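Local coordinates for mandelate racemase / muconate lactonizing enzyme, C-terminal domain protein (Pseudovibrio sp. JE062, PDB 4JHM) that belongs to the enolase superfamily, in the mandelate racemase / muconate lactonizing enzyme group, and pairs an N-terminal capping domain with a C-terminal barrel domain, at residues V146-I157 with A177-Y186. Numbering follows the deposited sequence.
Sequences VEEYFPYIDDCI and ALVEAVEAKY
Phe150 and Tyr186 interlock where the helix containing 149-157 packs on the helix containing 177-186. Each ring is a knob that fits a hole in the other helix. Phe150 sits among Ala181, Val182, Lys185 and Tyr186; Tyr186 sits among Phe150, Ile153, Asp154 and Ile157. Lys185 CD lies over the centre of one Phe150 face, 3.9 Å from the ring centroid, in a CH-pi contact. The opposite face lies against Val146 O. Val182 CG2 meets the edge of the same ring, and Ala181 CB lies 4.1 Å from Phe150 CZ. Phe150 CD1 approaches the edge of the Tyr186 ring.

Ile153 CG2 sits off-centre over one face of Tyr186. A chi1 of -69° sets this methyl opposite the backbone N and CG1 opposite the carbonyl carbon, and CG1 carries CD1 to Val182 CG2. Lys185 CB lies over the other Tyr186 face. Asp154 meets that ring at its edge, with the carboxylate turned 81° from the ring plane. Tyr186 OH is 3.1 Å from Asp154 OD1, a possible hydrogen bond that is not settled because Phe150 O lies 3.2 Å from the same Tyr186 OH.

At the start of the contact, Leu178 stands roughly perpendicular to Tyr149. Leu178 CD1 makes a CH-pi contact over the Tyr149 face, 3.6 Å from the ring centroid. Tyr149 OH is hydrogen-bonded to His167 O, beyond the two segments. Val146 CG2 touches Leu178 CA at 3.5 Å, and Val146 CG1 meets Ala181 CB.

The axes of segments 149-157 and 177-186 cross at -47°. Strand 163-167 lies between the two helices in sequence and runs parallel to strands 133-139 and 192-196. This is side-by-side packing of successive outer helices in the beta/alpha (TIM-type) barrel domain of the enolase superfamily.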
ATOM      1  N   VAL A 146      38.469 -12.262  23.341  1.00 88.32           N
ATOM      2  CA  VAL A 146      37.211 -12.727  23.917  1.00 87.14           C
ATOM      3  C   VAL A 146      37.341 -13.074  25.395  1.00 92.58           C
ATOM      4  O   VAL A 146      36.400 -12.876  26.165  1.00 89.49           O
ATOM      5  CB  VAL A 146      36.690 -13.978  23.177  1.00 87.26           C
ATOM      6  CG1 VAL A 146      35.707 -14.752  24.045  1.00 86.90           C
ATOM      7  CG2 VAL A 146      36.051 -13.588  21.852  1.00 85.45           C
ATOM      8  N   GLU A 147      38.504 -13.596  25.782  1.00100.53           N
ATOM      9  CA  GLU A 147      38.718 -14.095  27.143  1.00105.71           C
ATOM     10  C   GLU A 147      38.762 -12.965  28.171  1.00101.12           C
ATOM     11  O   GLU A 147      38.450 -13.176  29.342  1.00103.53           O
ATOM     12  CB  GLU A 147      40.004 -14.927  27.220  1.00118.89           C
ATOM     13  CG  GLU A 147      39.930 -16.273  26.506  1.00124.03           C
ATOM     14  CD  GLU A 147      39.839 -16.144  24.994  1.00128.55           C
ATOM     15  OE1 GLU A 147      40.338 -15.138  24.441  1.00129.98           O
ATOM     16  OE2 GLU A 147      39.271 -17.055  24.352  1.00130.56           O
ATOM     17  N   GLU A 148      39.139 -11.770  27.731  1.00 98.14           N
ATOM     18  CA  GLU A 148      39.177 -10.603  28.610  1.00 98.89           C
ATOM     19  C   GLU A 148      37.784 -10.214  29.104  1.00 96.47           C
ATOM     20  O   GLU A 148      37.650  -9.507  30.100  1.00 98.44           O
ATOM     21  CB  GLU A 148      39.817  -9.411  27.889  1.00 99.95           C
ATOM     22  CG  GLU A 148      41.302  -9.579  27.593  1.00102.31           C
ATOM     23  CD  GLU A 148      41.914  -8.348  26.947  1.00105.17           C
ATOM     24  OE1 GLU A 148      41.943  -7.282  27.599  1.00105.12           O
ATOM     25  OE2 GLU A 148      42.372  -8.444  25.789  1.00105.86           O
ATOM     26  N   TYR A 149      36.753 -10.676  28.401  1.00 93.38           N
ATOM     27  CA  TYR A 149      35.376 -10.311  28.718  1.00 89.05           C
ATOM     28  C   TYR A 149      34.839 -11.000  29.970  1.00 92.59           C
ATOM     29  O   TYR A 149      33.982 -10.452  30.659  1.00 97.28           O
ATOM     30  CB  TYR A 149      34.454 -10.624  27.532  1.00 86.66           C
ATOM     31  CG  TYR A 149      34.435  -9.546  26.469  1.00 82.66           C
ATOM     32  CD1 TYR A 149      35.366  -9.540  25.440  1.00 81.76           C
ATOM     33  CD2 TYR A 149      33.488  -8.528  26.499  1.00 76.51           C
ATOM     34  CE1 TYR A 149      35.356  -8.554  24.470  1.00 76.88           C
ATOM     35  CE2 TYR A 149      33.473  -7.537  25.537  1.00 74.90           C
ATOM     36  CZ  TYR A 149      34.408  -7.554  24.522  1.00 73.32           C
ATOM     37  OH  TYR A 149      34.398  -6.572  23.558  1.00 64.99           O
ATOM     38  N   PHE A 150      35.333 -12.198  30.264  1.00 96.44           N
ATOM     39  CA  PHE A 150      34.741 -13.011  31.325  1.00101.64           C
ATOM     40  C   PHE A 150      34.958 -12.427  32.723  1.00104.68           C
ATOM     41  O   PHE A 150      34.008 -12.333  33.502  1.00109.34           O
ATOM     42  CB  PHE A 150      35.250 -14.455  31.257  1.00107.30           C
ATOM     43  CG  PHE A 150      35.018 -15.120  29.927  1.00111.83           C
ATOM     44  CD1 PHE A 150      33.833 -14.933  29.236  1.00105.93           C
ATOM     45  CD2 PHE A 150      35.985 -15.947  29.375  1.00117.39           C
ATOM     46  CE1 PHE A 150      33.623 -15.548  28.015  1.00108.63           C
ATOM     47  CE2 PHE A 150      35.778 -16.566  28.155  1.00115.04           C
ATOM     48  CZ  PHE A 150      34.595 -16.368  27.475  1.00110.20           C
ATOM     49  N   PRO A 151      36.203 -12.041  33.055  1.00104.62           N
ATOM     50  CA  PRO A 151      36.412 -11.388  34.346  1.00 99.74           C
ATOM     51  C   PRO A 151      35.521 -10.162  34.506  1.00 92.95           C
ATOM     52  O   PRO A 151      34.843 -10.014  35.520  1.00 96.52           O
ATOM     53  CB  PRO A 151      37.887 -10.977  34.300  1.00100.17           C
ATOM     54  CG  PRO A 151      38.520 -11.946  33.364  1.00101.43           C
ATOM     55  CD  PRO A 151      37.471 -12.259  32.334  1.00103.66           C
ATOM     56  N   TYR A 152      35.515  -9.298  33.499  1.00 86.05           N
ATOM     57  CA  TYR A 152      34.713  -8.086  33.538  1.00 84.54           C
ATOM     58  C   TYR A 152      33.242  -8.410  33.785  1.00 89.55           C
ATOM     59  O   TYR A 152      32.587  -7.776  34.613  1.00 91.41           O
ATOM     60  CB  TYR A 152      34.862  -7.300  32.233  1.00 78.81           C
ATOM     61  CG  TYR A 152      33.966  -6.090  32.164  1.00 75.68           C
ATOM     62  CD1 TYR A 152      32.676  -6.188  31.660  1.00 75.20           C
ATOM     63  CD2 TYR A 152      34.397  -4.853  32.618  1.00 75.50           C
ATOM     64  CE1 TYR A 152      31.845  -5.085  31.599  1.00 72.39           C
ATOM     65  CE2 TYR A 152      33.571  -3.745  32.562  1.00 76.07           C
ATOM     66  CZ  TYR A 152      32.295  -3.870  32.050  1.00 72.50           C
ATOM     67  OH  TYR A 152      31.466  -2.775  31.988  1.00 75.24           O
ATOM     68  N   ILE A 153      32.718  -9.392  33.061  1.00 91.63           N
ATOM     69  CA  ILE A 153      31.324  -9.783  33.230  1.00 95.93           C
ATOM     70  C   ILE A 153      31.095 -10.358  34.628  1.00 99.26           C
ATOM     71  O   ILE A 153      30.019 -10.199  35.201  1.00107.49           O
ATOM     72  CB  ILE A 153      30.886 -10.800  32.159  1.00 96.34           C
ATOM     73  CG1 ILE A 153      30.837 -10.124  30.786  1.00 92.76           C
ATOM     74  CG2 ILE A 153      29.525 -11.388  32.505  1.00 95.19           C
ATOM     75  CD1 ILE A 153      30.651 -11.084  29.632  1.00 90.78           C
ATOM     76  N   ASP A 154      32.111 -11.015  35.178  1.00 96.90           N
ATOM     77  CA  ASP A 154      32.005 -11.589  36.514  1.00 99.43           C
ATOM     78  C   ASP A 154      31.906 -10.508  37.599  1.00100.01           C
ATOM     79  O   ASP A 154      31.201 -10.689  38.591  1.00103.57           O
ATOM     80  CB  ASP A 154      33.173 -12.542  36.788  1.00101.12           C
ATOM     81  CG  ASP A 154      33.041 -13.862  36.037  1.00 98.88           C
ATOM     82  OD1 ASP A 154      31.966 -14.121  35.458  1.00 97.14           O
ATOM     83  OD2 ASP A 154      34.012 -14.643  36.027  1.00 98.58           O
ATOM     84  N   ASP A 155      32.605  -9.389  37.412  1.00 96.93           N
ATOM     85  CA  ASP A 155      32.419  -8.225  38.280  1.00 95.02           C
ATOM     86  C   ASP A 155      30.998  -7.704  38.140  1.00 93.87           C
ATOM     87  O   ASP A 155      30.265  -7.596  39.120  1.00 95.93           O
ATOM     88  CB  ASP A 155      33.379  -7.094  37.909  1.00 95.77           C
ATOM     89  CG  ASP A 155      34.803  -7.382  38.297  1.00 99.10           C
ATOM     90  OD1 ASP A 155      35.022  -8.197  39.217  1.00106.56           O
ATOM     91  OD2 ASP A 155      35.706  -6.779  37.681  1.00102.53           O
ATOM     92  N   CYS A 156      30.616  -7.375  36.910  1.00 91.45           N
ATOM     93  CA  CYS A 156      29.296  -6.828  36.645  1.00 93.24           C
ATOM     94  C   CYS A 156      28.247  -7.559  37.472  1.00100.46           C
ATOM     95  O   CYS A 156      27.385  -6.934  38.087  1.00111.24           O
ATOM     96  CB  CYS A 156      28.957  -6.931  35.157  1.00 91.11           C
ATOM     97  SG  CYS A 156      29.934  -5.856  34.078  1.00 91.46           S
ATOM     98  N   ILE A 157      28.337  -8.886  37.500  1.00102.43           N
ATOM     99  CA  ILE A 157      27.331  -9.712  38.165  1.00101.01           C
ATOM    100  C   ILE A 157      27.425  -9.637  39.689  1.00102.92           C
ATOM    101  O   ILE A 157      26.411  -9.731  40.377  1.00106.93           O
ATOM    102  CB  ILE A 157      27.415 -11.178  37.699  1.00 99.30           C
ATOM    103  CG1 ILE A 157      27.134 -11.259  36.193  1.00 97.98           C
ATOM    104  CG2 ILE A 157      26.421 -12.039  38.465  1.00 96.11           C
ATOM    105  CD1 ILE A 157      27.476 -12.593  35.566  1.00100.17           C
ATOM    106  N   ALA A 177      32.520 -15.100  17.578  1.00 84.13           N
ATOM    107  CA  ALA A 177      33.347 -15.866  18.508  1.00 83.00           C
ATOM    108  C   ALA A 177      33.114 -15.361  19.925  1.00 83.95           C
ATOM    109  O   ALA A 177      33.142 -16.127  20.886  1.00 86.11           O
ATOM    110  CB  ALA A 177      34.817 -15.752  18.135  1.00 79.91           C
ATOM    111  N   LEU A 178      32.884 -14.058  20.045  1.00 84.17           N
ATOM    112  CA  LEU A 178      32.581 -13.448  21.329  1.00 81.14           C
ATOM    113  C   LEU A 178      31.198 -13.880  21.786  1.00 79.55           C
ATOM    114  O   LEU A 178      31.039 -14.570  22.788  1.00 83.21           O
ATOM    115  CB  LEU A 178      32.627 -11.927  21.202  1.00 77.51           C
ATOM    116  CG  LEU A 178      32.012 -11.147  22.362  1.00 79.89           C
ATOM    117  CD1 LEU A 178      32.922 -11.197  23.579  1.00 85.71           C
ATOM    118  CD2 LEU A 178      31.755  -9.707  21.951  1.00 81.05           C
ATOM    119  N   VAL A 179      30.197 -13.470  21.022  1.00 79.50           N
ATOM    120  CA  VAL A 179      28.803 -13.713  21.360  1.00 77.77           C
ATOM    121  C   VAL A 179      28.508 -15.158  21.778  1.00 74.62           C
ATOM    122  O   VAL A 179      27.778 -15.384  22.736  1.00 75.55           O
ATOM    123  CB  VAL A 179      27.894 -13.297  20.185  1.00 76.08           C
ATOM    124  CG1 VAL A 179      26.660 -14.171  20.116  1.00 83.74           C
ATOM    125  CG2 VAL A 179      27.510 -11.830  20.318  1.00 73.26           C
ATOM    126  N   GLU A 180      29.073 -16.130  21.068  1.00 76.45           N
ATOM    127  CA  GLU A 180      28.781 -17.541  21.331  1.00 78.22           C
ATOM    128  C   GLU A 180      29.473 -18.056  22.598  1.00 83.31           C
ATOM    129  O   GLU A 180      28.895 -18.840  23.360  1.00 82.93           O
ATOM    130  CB  GLU A 180      29.171 -18.397  20.121  1.00 77.60           C
ATOM    131  CG  GLU A 180      28.308 -18.135  18.896  1.00 82.26           C
ATOM    132  CD  GLU A 180      28.549 -19.122  17.767  1.00 82.36           C
ATOM    133  OE1 GLU A 180      29.722 -19.436  17.488  1.00 81.62           O
ATOM    134  OE2 GLU A 180      27.562 -19.573  17.150  1.00 80.97           O
ATOM    135  N   ALA A 181      30.706 -17.611  22.818  1.00 84.47           N
ATOM    136  CA  ALA A 181      31.467 -17.993  24.005  1.00 87.61           C
ATOM    137  C   ALA A 181      30.818 -17.456  25.279  1.00 87.05           C
ATOM    138  O   ALA A 181      30.883 -18.094  26.331  1.00 90.64           O
ATOM    139  CB  ALA A 181      32.898 -17.492  23.893  1.00 87.87           C
ATOM    140  N   VAL A 182      30.201 -16.282  25.179  1.00 82.87           N
ATOM    141  CA  VAL A 182      29.509 -15.680  26.314  1.00 81.83           C
ATOM    142  C   VAL A 182      28.224 -16.428  26.640  1.00 80.14           C
ATOM    143  O   VAL A 182      27.899 -16.633  27.807  1.00 82.24           O
ATOM    144  CB  VAL A 182      29.164 -14.201  26.048  1.00 81.05           C
ATOM    145  CG1 VAL A 182      28.054 -13.735  26.979  1.00 82.56           C
ATOM    146  CG2 VAL A 182      30.397 -13.323  26.208  1.00 79.97           C
ATOM    147  N   GLU A 183      27.488 -16.828  25.609  1.00 85.21           N
ATOM    148  CA  GLU A 183      26.223 -17.538  25.805  1.00 91.35           C
ATOM    149  C   GLU A 183      26.472 -18.892  26.449  1.00 92.51           C
ATOM    150  O   GLU A 183      25.689 -19.338  27.285  1.00 97.06           O
ATOM    151  CB  GLU A 183      25.479 -17.725  24.478  1.00 88.69           C
ATOM    152  CG  GLU A 183      24.198 -18.545  24.590  1.00 90.21           C
ATOM    153  CD  GLU A 183      23.112 -17.849  25.394  1.00 93.69           C
ATOM    154  OE1 GLU A 183      23.313 -16.682  25.789  1.00 90.50           O
ATOM    155  OE2 GLU A 183      22.047 -18.465  25.624  1.00 96.18           O
ATOM    156  N   ALA A 184      27.563 -19.537  26.046  1.00 92.63           N
ATOM    157  CA  ALA A 184      27.959 -20.821  26.616  1.00 94.36           C
ATOM    158  C   ALA A 184      28.227 -20.709  28.122  1.00 95.48           C
ATOM    159  O   ALA A 184      27.828 -21.581  28.901  1.00 99.27           O
ATOM    160  CB  ALA A 184      29.191 -21.350  25.897  1.00 94.26           C
ATOM    161  N   LYS A 185      28.898 -19.634  28.529  1.00 89.63           N
ATOM    162  CA  LYS A 185      29.245 -19.433  29.932  1.00 92.20           C
ATOM    163  C   LYS A 185      28.084 -18.924  30.779  1.00 87.65           C
ATOM    164  O   LYS A 185      27.864 -19.420  31.879  1.00 84.49           O
ATOM    165  CB  LYS A 185      30.415 -18.456  30.067  1.00 95.23           C
ATOM    166  CG  LYS A 185      31.784 -19.085  29.889  1.00 99.17           C
ATOM    167  CD  LYS A 185      32.813 -18.410  30.783  1.00105.08           C
ATOM    168  CE  LYS A 185      32.560 -18.731  32.249  1.00108.61           C
ATOM    169  NZ  LYS A 185      33.684 -18.313  33.128  1.00107.88           N
ATOM    170  N   TYR A 186      27.355 -17.928  30.277  1.00 84.91           N
ATOM    171  CA  TYR A 186      26.342 -17.243  31.086  1.00 82.94           C
ATOM    172  C   TYR A 186      24.918 -17.374  30.544  1.00 81.14           C
ATOM    173  O   TYR A 186      24.078 -16.514  30.797  1.00 76.48           O
ATOM    174  CB  TYR A 186      26.685 -15.756  31.212  1.00 79.18           C
ATOM    175  CG  TYR A 186      28.132 -15.466  31.533  1.00 77.05           C
ATOM    176  CD1 TYR A 186      28.626 -15.623  32.820  1.00 80.59           C
ATOM    177  CD2 TYR A 186      29.002 -15.019  30.550  1.00 76.16           C
ATOM    178  CE1 TYR A 186      29.950 -15.352  33.117  1.00 82.89           C
ATOM    179  CE2 TYR A 186      30.325 -14.743  30.834  1.00 78.05           C
ATOM    180  CZ  TYR A 186      30.795 -14.911  32.117  1.00 81.71           C
ATOM    181  OH  TYR A 186      32.113 -14.634  32.393  1.00 85.35           O
TER